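Local coordinates for alginate biosynthesis protein AlgX (Pseudomonas aeruginosa, PDB 4KNC) that takes part in the O-acetylation of the exopolysaccharide alginate in the periplasm and protects the polymer from degradation on its way through, at residues G125-P133 against I162-P171; F173-S183 against G253-D262. All blocks are in the same frame, centred on the assembly; numbering follows the deposited sequence.

In the fold
Both contacts belong to the SGNH hydrolase-like domain and lie in series along the chain. Contact 1 sets the last turns of helix 153-169 against the loop 125-133. Contact 2 sets the chain leading into strand 180-191 against the end of helix 251-259. Their centres are about 15 Å apart. Helix 153-169, part of contact 1, packs on helix 251-259 of contact 2: Val163 CG1 is 3.7 Å from Leu255 CD2, and Ala164 CB is 3.6 Å from Phe258 CB. Phe173, just after helix 153-169, has CD1 3.1 Å from Leu167 O. Both contacts lie away from the inferred active-site residues Asp148, His150 and Ser243.

Contact 1: G125-P133 against I162-P171; sequences GIWTPDFSP and IVAETLKQVP
Pro129 and Val163 mark the closest backbone approach, with their CA atoms 5.4 Å apart. The segment 125-133 is mostly extended loop. It runs past the C-terminal turns of helix 153-169. Gly125 opens the loop with positive phi, in a Schellman motif that ends the preceding helix. The two segments meet mainly through apolar side chains. Trp127 takes the C-terminal end of the helix. Its CG stands beside the backbone N (chi1 -68°), and the indole reaches Val170 and Pro171. Val170 CG2 lies over one face of the five-membered ring, 4.2 Å from its centroid, in a CH-pi contact. Pro171 CD comes obliquely to the six-membered ring, 3.5 Å from Trp127 CZ2. The Gln169 amide is turned 58° from the indole plane. Pro129 is set against Val163 and Thr166 in the last two turns, crossing Thr166 at about a right angle. Its CG is 3.6 Å from Thr166 OG1 and 3.9 Å from Val163 CG2. Val163 CG2 also meets the edge of the Phe131 ring, 3.7 Å from CZ. Ile162 CG2 touches Asp130 O at 3.5 Å. Asp130 forms an Asx turn: its OD1 accepts from both N and OG of Ser132, from the same face of the carboxylate plane. In the SGNH hydrolase-like domain, the loop joins helix 107-123 to helix 153-169. Trp127 pairs by backbone bonds with Leu81 and Val83 of strand 80-85, and its NE1 bonds Glu80. Phe131 rests on Tyr114 of helix 107-123, while Leu167 packs on Ser259 of helix 251-259.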
loop_
_atom_site.group_PDB
_atom_site.type_symbol
_atom_site.label_atom_id
_atom_site.label_comp_id
_atom_site.label_asym_id
_atom_site.label_seq_id
_atom_site.Cartn_x
_atom_site.Cartn_y
_atom_site.Cartn_z
ATOM N N GLY A 125 -13.972 -8.171 -8.125
ATOM C CA GLY A 125 -15.000 -7.387 -7.446
ATOM C C GLY A 125 -14.469 -6.049 -6.939
ATOM O O GLY A 125 -14.998 -5.455 -5.996
ATOM N N ILE A 126 -13.416 -5.569 -7.582
ATOM C CA ILE A 126 -12.761 -4.337 -7.167
ATOM C C ILE A 126 -13.008 -3.227 -8.184
ATOM O O ILE A 126 -12.799 -3.411 -9.379
ATOM C CB ILE A 126 -11.240 -4.564 -6.993
ATOM C CG1 ILE A 126 -10.989 -5.580 -5.868
ATOM C CG2 ILE A 126 -10.514 -3.216 -6.754
ATOM C CD1 ILE A 126 -9.509 -5.915 -5.632
ATOM N N TRP A 127 -13.461 -2.075 -7.706
ATOM C CA TRP A 127 -13.665 -0.924 -8.566
ATOM C C TRP A 127 -12.307 -0.385 -8.961
ATOM O O TRP A 127 -11.497 -0.063 -8.090
ATOM C CB TRP A 127 -14.465 0.152 -7.828
ATOM C CG TRP A 127 -15.892 -0.264 -7.552
ATOM C CD1 TRP A 127 -16.371 -0.851 -6.414
ATOM C CD2 TRP A 127 -17.014 -0.140 -8.442
ATOM N NE1 TRP A 127 -17.718 -1.090 -6.536
ATOM C CE2 TRP A 127 -18.137 -0.675 -7.771
ATOM C CE3 TRP A 127 -17.175 0.360 -9.736
ATOM C CZ2 TRP A 127 -19.410 -0.711 -8.348
ATOM C CZ3 TRP A 127 -18.448 0.319 -10.314
ATOM C CH2 TRP A 127 -19.545 -0.212 -9.614
ATOM N N THR A 128 -12.053 -0.277 -10.263
ATOM C CA THR A 128 -10.705 0.042 -10.713
ATOM C C THR A 128 -10.643 1.081 -11.822
ATOM O O THR A 128 -10.900 0.763 -12.977
ATOM C CB THR A 128 -10.004 -1.213 -11.205
ATOM O OG1 THR A 128 -10.271 -2.279 -10.287
ATOM C CG2 THR A 128 -8.505 -0.954 -11.305
ATOM N N PRO A 129 -10.283 2.326 -11.475
ATOM C CA PRO A 129 -10.194 3.359 -12.509
ATOM C C PRO A 129 -9.237 2.960 -13.626
ATOM O O PRO A 129 -8.189 2.322 -13.394
ATOM C CB PRO A 129 -9.658 4.569 -11.741
ATOM C CG PRO A 129 -10.145 4.353 -10.349
ATOM C CD PRO A 129 -10.075 2.876 -10.123
ATOM N N ASP A 130 -9.616 3.323 -14.843
ATOM C CA ASP A 130 -8.816 3.021 -16.025
ATOM C C ASP A 130 -8.064 4.272 -16.446
ATOM O O ASP A 130 -8.676 5.239 -16.903
ATOM C CB ASP A 130 -9.758 2.571 -17.146
ATOM C CG ASP A 130 -9.031 2.224 -18.427
ATOM O OD1 ASP A 130 -7.807 2.434 -18.513
ATOM O OD2 ASP A 130 -9.701 1.739 -19.359
ATOM N N PHE A 131 -6.740 4.250 -16.312
ATOM C CA PHE A 131 -5.911 5.416 -16.610
ATOM C C PHE A 131 -5.413 5.429 -18.050
ATOM O O PHE A 131 -4.697 6.348 -18.444
ATOM C CB PHE A 131 -4.706 5.513 -15.637
ATOM C CG PHE A 131 -5.115 5.653 -14.191
ATOM C CD1 PHE A 131 -5.835 6.767 -13.766
ATOM C CD2 PHE A 131 -4.813 4.659 -13.264
ATOM C CE1 PHE A 131 -6.232 6.904 -12.433
ATOM C CE2 PHE A 131 -5.214 4.785 -11.937
ATOM C CZ PHE A 131 -5.916 5.915 -11.519
ATOM N N SER A 132 -5.799 4.428 -18.840
ATOM C CA SER A 132 -5.304 4.357 -20.213
ATOM C C SER A 132 -5.550 5.610 -21.085
ATOM O O SER A 132 -4.737 5.904 -21.958
ATOM C CB SER A 132 -5.751 3.069 -20.924
ATOM O OG SER A 132 -7.162 2.969 -20.976
ATOM N N PRO A 133 -6.637 6.374 -20.838
ATOM C CA PRO A 133 -6.694 7.615 -21.629
ATOM C C PRO A 133 -5.528 8.570 -21.382
ATOM O O PRO A 133 -5.310 9.462 -22.204
ATOM C CB PRO A 133 -8.004 8.266 -21.178
ATOM C CG PRO A 133 -8.866 7.110 -20.764
ATOM C CD PRO A 133 -7.901 6.128 -20.120
ATOM N N ILE A 162 -10.124 11.026 -13.136
ATOM C CA ILE A 162 -10.613 9.698 -13.505
ATOM C C ILE A 162 -11.095 8.882 -12.291
ATOM O O ILE A 162 -12.204 8.284 -12.314
ATOM C CB ILE A 162 -9.554 8.928 -14.312
ATOM C CG1 ILE A 162 -9.323 9.625 -15.653
ATOM C CG2 ILE A 162 -9.985 7.476 -14.546
ATOM C CD1 ILE A 162 -8.225 8.980 -16.489
ATOM N N VAL A 163 -10.298 8.879 -11.219
ATOM C CA VAL A 163 -10.709 8.127 -10.022
ATOM C C VAL A 163 -12.065 8.622 -9.500
ATOM O O VAL A 163 -12.941 7.822 -9.150
ATOM C CB VAL A 163 -9.664 8.175 -8.875
ATOM C CG1 VAL A 163 -10.179 7.381 -7.669
ATOM C CG2 VAL A 163 -8.327 7.621 -9.343
ATOM N N ALA A 164 -12.230 9.947 -9.473
ATOM C CA ALA A 164 -13.470 10.582 -9.051
ATOM C C ALA A 164 -14.639 10.058 -9.876
ATOM O O ALA A 164 -15.718 9.753 -9.326
ATOM C CB ALA A 164 -13.374 12.091 -9.180
ATOM N N GLU A 165 -14.430 9.945 -11.190
ATOM C CA GLU A 165 -15.503 9.356 -12.000
ATOM C C GLU A 165 -15.844 7.942 -11.542
ATOM O O GLU A 165 -17.018 7.609 -11.425
ATOM C CB GLU A 165 -15.196 9.417 -13.493
ATOM C CG GLU A 165 -15.225 10.852 -14.004
ATOM C CD GLU A 165 -16.538 11.542 -13.656
ATOM O OE1 GLU A 165 -17.590 11.056 -14.132
ATOM O OE2 GLU A 165 -16.526 12.546 -12.899
ATOM N N THR A 166 -14.840 7.119 -11.233
ATOM C CA THR A 166 -15.169 5.797 -10.655
ATOM C C THR A 166 -15.921 5.877 -9.306
ATOM O O THR A 166 -16.887 5.143 -9.083
ATOM C CB THR A 166 -13.924 4.887 -10.518
ATOM O OG1 THR A 166 -13.473 4.508 -11.815
ATOM C CG2 THR A 166 -14.240 3.622 -9.737
ATOM N N LEU A 167 -15.489 6.771 -8.417
ATOM C CA LEU A 167 -16.121 6.920 -7.104
ATOM C C LEU A 167 -17.613 7.189 -7.241
ATOM O O LEU A 167 -18.426 6.640 -6.491
ATOM C CB LEU A 167 -15.486 8.055 -6.305
ATOM C CG LEU A 167 -14.024 7.891 -5.918
ATOM C CD1 LEU A 167 -13.575 9.099 -5.106
ATOM C CD2 LEU A 167 -13.840 6.591 -5.128
ATOM N N LYS A 168 -17.963 8.035 -8.202
ATOM C CA LYS A 168 -19.370 8.341 -8.427
ATOM C C LYS A 168 -20.224 7.122 -8.797
ATOM O O LYS A 168 -21.433 7.146 -8.599
ATOM C CB LYS A 168 -19.523 9.459 -9.466
ATOM C CG LYS A 168 -19.054 10.823 -8.941
ATOM C CD LYS A 168 -19.024 11.864 -10.050
ATOM C CE LYS A 168 -18.553 13.219 -9.546
ATOM N NZ LYS A 168 -18.263 14.146 -10.691
ATOM N N GLN A 169 -19.605 6.059 -9.310
ATOM C CA GLN A 169 -20.341 4.835 -9.674
ATOM C C GLN A 169 -20.542 3.889 -8.490
ATOM O O GLN A 169 -21.336 2.941 -8.560
ATOM C CB GLN A 169 -19.601 4.050 -10.771
ATOM C CG GLN A 169 -19.427 4.770 -12.112
ATOM C CD GLN A 169 -18.355 4.122 -12.982
ATOM O OE1 GLN A 169 -17.779 3.088 -12.623
ATOM N NE2 GLN A 169 -18.069 4.738 -14.124
ATOM N N VAL A 170 -19.804 4.121 -7.415
ATOM C CA VAL A 170 -19.780 3.176 -6.302
ATOM C C VAL A 170 -21.094 3.185 -5.521
ATOM O O VAL A 170 -21.568 4.243 -5.120
ATOM C CB VAL A 170 -18.573 3.440 -5.365
ATOM C CG1 VAL A 170 -18.538 2.449 -4.228
ATOM C CG2 VAL A 170 -17.283 3.358 -6.148
ATOM N N PRO A 171 -21.694 1.996 -5.311
ATOM C CA PRO A 171 -22.973 1.912 -4.591
ATOM C C PRO A 171 -22.908 2.622 -3.233
ATOM O O PRO A 171 -21.977 2.396 -2.465
ATOM C CB PRO A 171 -23.172 0.401 -4.408
ATOM C CG PRO A 171 -22.423 -0.220 -5.545
ATOM C CD PRO A 171 -21.219 0.670 -5.752
#

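Contact 2: F173-S183 against G253-D262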
loop_
_atom_site.group_PDB
_atom_site.type_symbol
_atom_site.label_atom_id
_atom_site.label_comp_id
_atom_site.label_asym_id
_atom_site.label_seq_id
_atom_site.Cartn_x
_atom_site.Cartn_y
_atom_site.Cartn_z
ATOM N N PHE A 173 -22.524 5.975 -2.957
ATOM C CA PHE A 173 -21.849 7.272 -3.128
ATOM C C PHE A 173 -22.799 8.459 -2.990
ATOM O O PHE A 173 -22.396 9.537 -2.548
ATOM C CB PHE A 173 -21.094 7.363 -4.470
ATOM C CG PHE A 173 -20.293 8.644 -4.634
ATOM C CD1 PHE A 173 -18.968 8.712 -4.206
ATOM C CD2 PHE A 173 -20.862 9.776 -5.217
ATOM C CE1 PHE A 173 -18.234 9.880 -4.348
ATOM C CE2 PHE A 173 -20.139 10.953 -5.354
ATOM C CZ PHE A 173 -18.814 11.006 -4.923
ATOM N N GLU A 174 -24.066 8.267 -3.347
ATOM C CA GLU A 174 -25.005 9.387 -3.348
ATOM C C GLU A 174 -25.360 9.859 -1.939
ATOM O O GLU A 174 -25.675 11.029 -1.730
ATOM C CB GLU A 174 -26.256 9.039 -4.151
ATOM C CG GLU A 174 -26.997 10.255 -4.686
ATOM C CD GLU A 174 -26.248 10.969 -5.802
ATOM O OE1 GLU A 174 -25.156 10.502 -6.201
ATOM O OE2 GLU A 174 -26.760 12.003 -6.287
ATOM N N GLU A 175 -25.273 8.956 -0.968
ATOM C CA GLU A 175 -25.611 9.286 0.416
ATOM C C GLU A 175 -24.446 9.940 1.151
ATOM O O GLU A 175 -24.617 10.555 2.205
ATOM C CB GLU A 175 -26.066 8.027 1.172
ATOM C CG GLU A 175 -27.518 7.647 0.929
ATOM C CD GLU A 175 -27.844 7.430 -0.544
ATOM O OE1 GLU A 175 -27.031 6.797 -1.254
ATOM O OE2 GLU A 175 -28.915 7.899 -0.989
ATOM N N ILE A 176 -23.253 9.783 0.599
ATOM C CA ILE A 176 -22.066 10.395 1.185
ATOM C C ILE A 176 -22.258 11.914 1.230
ATOM O O ILE A 176 -22.785 12.491 0.288
ATOM C CB ILE A 176 -20.807 9.965 0.391
ATOM C CG1 ILE A 176 -20.588 8.459 0.582
ATOM C CG2 ILE A 176 -19.575 10.755 0.808
ATOM C CD1 ILE A 176 -19.396 7.884 -0.152
ATOM N N PRO A 177 -21.882 12.553 2.354
ATOM C CA PRO A 177 -21.967 14.015 2.480
ATOM C C PRO A 177 -21.219 14.701 1.346
ATOM O O PRO A 177 -20.100 14.295 1.032
ATOM C CB PRO A 177 -21.227 14.311 3.789
ATOM C CG PRO A 177 -21.212 13.062 4.543
ATOM C CD PRO A 177 -21.322 11.922 3.563
ATOM N N LYS A 178 -21.828 15.718 0.750
ATOM C CA LYS A 178 -21.210 16.440 -0.353
ATOM C C LYS A 178 -20.792 17.838 0.097
ATOM O O LYS A 178 -21.482 18.475 0.895
ATOM C CB LYS A 178 -22.176 16.526 -1.537
ATOM C CG LYS A 178 -22.666 15.174 -2.028
ATOM C CD LYS A 178 -21.505 14.200 -2.200
ATOM C CE LYS A 178 -21.944 12.919 -2.890
ATOM N NZ LYS A 178 -22.686 12.029 -1.978
ATOM N N LYS A 179 -19.648 18.300 -0.401
ATOM C CA LYS A 179 -19.143 19.643 -0.111
ATOM C C LYS A 179 -18.513 20.199 -1.376
ATOM O O LYS A 179 -18.281 19.466 -2.331
ATOM C CB LYS A 179 -18.074 19.604 0.990
ATOM C CG LYS A 179 -18.423 18.752 2.198
ATOM C CD LYS A 179 -17.186 18.347 2.984
ATOM C CE LYS A 179 -16.641 19.489 3.818
ATOM N NZ LYS A 179 -16.818 19.206 5.269
ATOM N N GLN A 180 -18.226 21.494 -1.386
ATOM C CA GLN A 180 -17.491 22.071 -2.499
ATOM C C GLN A 180 -16.049 22.276 -2.087
ATOM O O GLN A 180 -15.771 22.871 -1.040
ATOM C CB GLN A 180 -18.069 23.418 -2.891
ATOM C CG GLN A 180 -19.575 23.442 -3.019
ATOM C CD GLN A 180 -20.123 24.853 -2.937
ATOM O OE1 GLN A 180 -19.445 25.817 -3.299
ATOM N NE2 GLN A 180 -21.348 24.983 -2.441
ATOM N N PHE A 181 -15.126 21.799 -2.912
ATOM C CA PHE A 181 -13.717 22.068 -2.657
ATOM C C PHE A 181 -13.105 22.882 -3.780
ATOM O O PHE A 181 -13.515 22.775 -4.939
ATOM C CB PHE A 181 -12.938 20.772 -2.504
ATOM C CG PHE A 181 -13.415 19.909 -1.383
ATOM C CD1 PHE A 181 -14.419 18.976 -1.592
ATOM C CD2 PHE A 181 -12.847 20.014 -0.123
ATOM C CE1 PHE A 181 -14.858 18.158 -0.554
ATOM C CE2 PHE A 181 -13.275 19.205 0.915
ATOM C CZ PHE A 181 -14.285 18.276 0.697
ATOM N N GLU A 182 -12.120 23.695 -3.424
ATOM C CA GLU A 182 -11.332 24.417 -4.409
ATOM C C GLU A 182 -9.841 24.197 -4.176
ATOM O O GLU A 182 -9.357 24.240 -3.031
ATOM C CB GLU A 182 -11.648 25.909 -4.360
ATOM C CG GLU A 182 -13.048 26.246 -4.818
ATOM C CD GLU A 182 -13.349 27.723 -4.673
ATOM O OE1 GLU A 182 -12.430 28.468 -4.259
ATOM O OE2 GLU A 182 -14.495 28.132 -4.970
ATOM N N SER A 183 -9.120 23.957 -5.265
ATOM C CA SER A 183 -7.674 23.793 -5.195
ATOM C C SER A 183 -6.965 25.044 -5.699
ATOM O O SER A 183 -7.309 25.579 -6.750
ATOM C CB SER A 183 -7.232 22.569 -5.996
ATOM O OG SER A 183 -7.827 21.386 -5.490
ATOM N N GLY A 253 -6.453 15.859 -2.161
ATOM C CA GLY A 253 -7.131 17.126 -2.399
ATOM C C GLY A 253 -7.822 17.180 -3.754
ATOM O O GLY A 253 -8.963 17.645 -3.869
ATOM N N PHE A 254 -7.147 16.698 -4.792
ATOM C CA PHE A 254 -7.789 16.644 -6.104
ATOM C C PHE A 254 -8.957 15.652 -6.108
ATOM O O PHE A 254 -9.973 15.891 -6.755
ATOM C CB PHE A 254 -6.772 16.311 -7.189
ATOM C CG PHE A 254 -5.684 17.359 -7.341
ATOM C CD1 PHE A 254 -6.007 18.699 -7.511
ATOM C CD2 PHE A 254 -4.343 17.000 -7.297
ATOM C CE1 PHE A 254 -5.007 19.669 -7.650
ATOM C CE2 PHE A 254 -3.342 17.961 -7.426
ATOM C CZ PHE A 254 -3.679 19.294 -7.607
ATOM N N LEU A 255 -8.819 14.542 -5.382
ATOM C CA LEU A 255 -9.948 13.632 -5.237
ATOM C C LEU A 255 -11.146 14.363 -4.645
ATOM O O LEU A 255 -12.268 14.211 -5.132
ATOM C CB LEU A 255 -9.595 12.430 -4.377
ATOM C CG LEU A 255 -8.673 11.387 -5.020
ATOM C CD1 LEU A 255 -8.176 10.381 -3.979
ATOM C CD2 LEU A 255 -9.383 10.659 -6.145
ATOM N N GLU A 256 -10.925 15.158 -3.601
ATOM C CA GLU A 256 -12.048 15.895 -3.010
ATOM C C GLU A 256 -12.630 16.895 -4.002
ATOM O O GLU A 256 -13.848 17.012 -4.128
ATOM C CB GLU A 256 -11.630 16.625 -1.738
ATOM C CG GLU A 256 -11.184 15.713 -0.609
ATOM C CD GLU A 256 -10.495 16.477 0.495
ATOM O OE1 GLU A 256 -9.888 17.519 0.179
ATOM O OE2 GLU A 256 -10.567 16.045 1.667
ATOM N N GLU A 257 -11.753 17.605 -4.707
ATOM C CA GLU A 257 -12.195 18.632 -5.631
ATOM C C GLU A 257 -13.105 18.023 -6.686
ATOM O O GLU A 257 -14.209 18.506 -6.915
ATOM C CB GLU A 257 -11.015 19.345 -6.308
ATOM C CG GLU A 257 -11.508 20.347 -7.327
ATOM C CD GLU A 257 -10.416 20.992 -8.146
ATOM O OE1 GLU A 257 -9.215 20.806 -7.830
ATOM O OE2 GLU A 257 -10.776 21.692 -9.118
ATOM N N PHE A 258 -12.654 16.938 -7.300
ATOM C CA PHE A 258 -13.431 16.329 -8.379
ATOM C C PHE A 258 -14.585 15.425 -7.938
ATOM O O PHE A 258 -15.459 15.150 -8.734
ATOM C CB PHE A 258 -12.517 15.582 -9.351
ATOM C CG PHE A 258 -11.466 16.465 -9.961
ATOM C CD1 PHE A 258 -11.833 17.579 -10.700
ATOM C CD2 PHE A 258 -10.124 16.193 -9.787
ATOM C CE1 PHE A 258 -10.870 18.402 -11.260
ATOM C CE2 PHE A 258 -9.157 17.012 -10.348
ATOM C CZ PHE A 258 -9.530 18.119 -11.082
ATOM N N SER A 259 -14.590 14.966 -6.688
ATOM C CA SER A 259 -15.665 14.079 -6.222
ATOM C C SER A 259 -16.694 14.800 -5.369
ATOM O O SER A 259 -17.829 14.371 -5.299
ATOM C CB SER A 259 -15.118 12.888 -5.432
ATOM O OG SER A 259 -14.727 13.289 -4.125
ATOM N N GLY A 260 -16.296 15.885 -4.708
ATOM C CA GLY A 260 -17.204 16.579 -3.810
ATOM C C GLY A 260 -17.299 15.935 -2.429
ATOM O O GLY A 260 -18.087 16.361 -1.597
ATOM N N ALA A 261 -16.494 14.910 -2.177
ATOM C CA ALA A 261 -16.527 14.212 -0.888
ATOM C C ALA A 261 -15.229 14.385 -0.116
ATOM O O ALA A 261 -14.161 14.489 -0.728
ATOM C CB ALA A 261 -16.785 12.736 -1.106
ATOM N N ASP A 262 -15.323 14.396 1.218
ATOM C CA ASP A 262 -14.143 14.330 2.093
ATOM C C ASP A 262 -13.345 13.036 1.895
ATOM O O ASP A 262 -13.911 11.950 1.780
ATOM C CB ASP A 262 -14.536 14.451 3.572
ATOM C CG ASP A 262 -14.665 15.898 4.032
ATOM O OD1 ASP A 262 -13.938 16.756 3.498
ATOM O OD2 ASP A 262 -15.486 16.183 4.927
HETATM O O HOH W 1 -17.785 13.812 2.488
HETATM O O HOH W 2 -15.714 20.081 -5.185
HETATM O O HOH W 3 -10.447 24.076 -7.668
#
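Phe181 lies against the last turns of the helix, with Glu256 CB over the centre of its ring. This CH-pi contact is 3.6 Å from CB to the ring centroid. The Glu256 carboxylate is nearly parallel to the ring, 13° apart, and stacks with it. At the ring edge, Asp262 OD1 lies in plane, 3.2 Å from Phe181 CZ. With CG beside the backbone N (chi1 -60°), the Phe181 ring continues toward Glu256. Phe173 meets the helix by an edge: its CZ is 3.5 Å from Ser259 O. Ile176 CG2 and Ala261 CB make a further apolar contact. Strand 180-183 crosses helix 253-259 at 131° between their directions, with the axes 6.9 Å apart. Strand 180-191 pairs with strand 210-220 in a two-stranded antiparallel sheet of the SGNH hydrolase-like domain. Helix 251-259 leads into strand 263-265, at one edge of the parallel sheet. Gly260, just after the helix, leaves helical geometry with positive phi. Among the direct hydrogen bonds, Lys179 N gives to Gly260 O at 2.8 Å, in the carbonyl plane. Ser183 OG gives to Glu257 OE1 at 2.8 Å, from above the carboxylate plane, and also bonds Thr217 of strand 210-220. Lys179 NZ and Asp262 OD2 form a salt bridge at 3.3 Å, its hydrogen bond weak. Three waters bridge the segments: one joins Pro177 O to Asp262 N, the second Phe181 N to Glu257 O, and the third Ser183 N to Glu257 OE2, the latter bond weak.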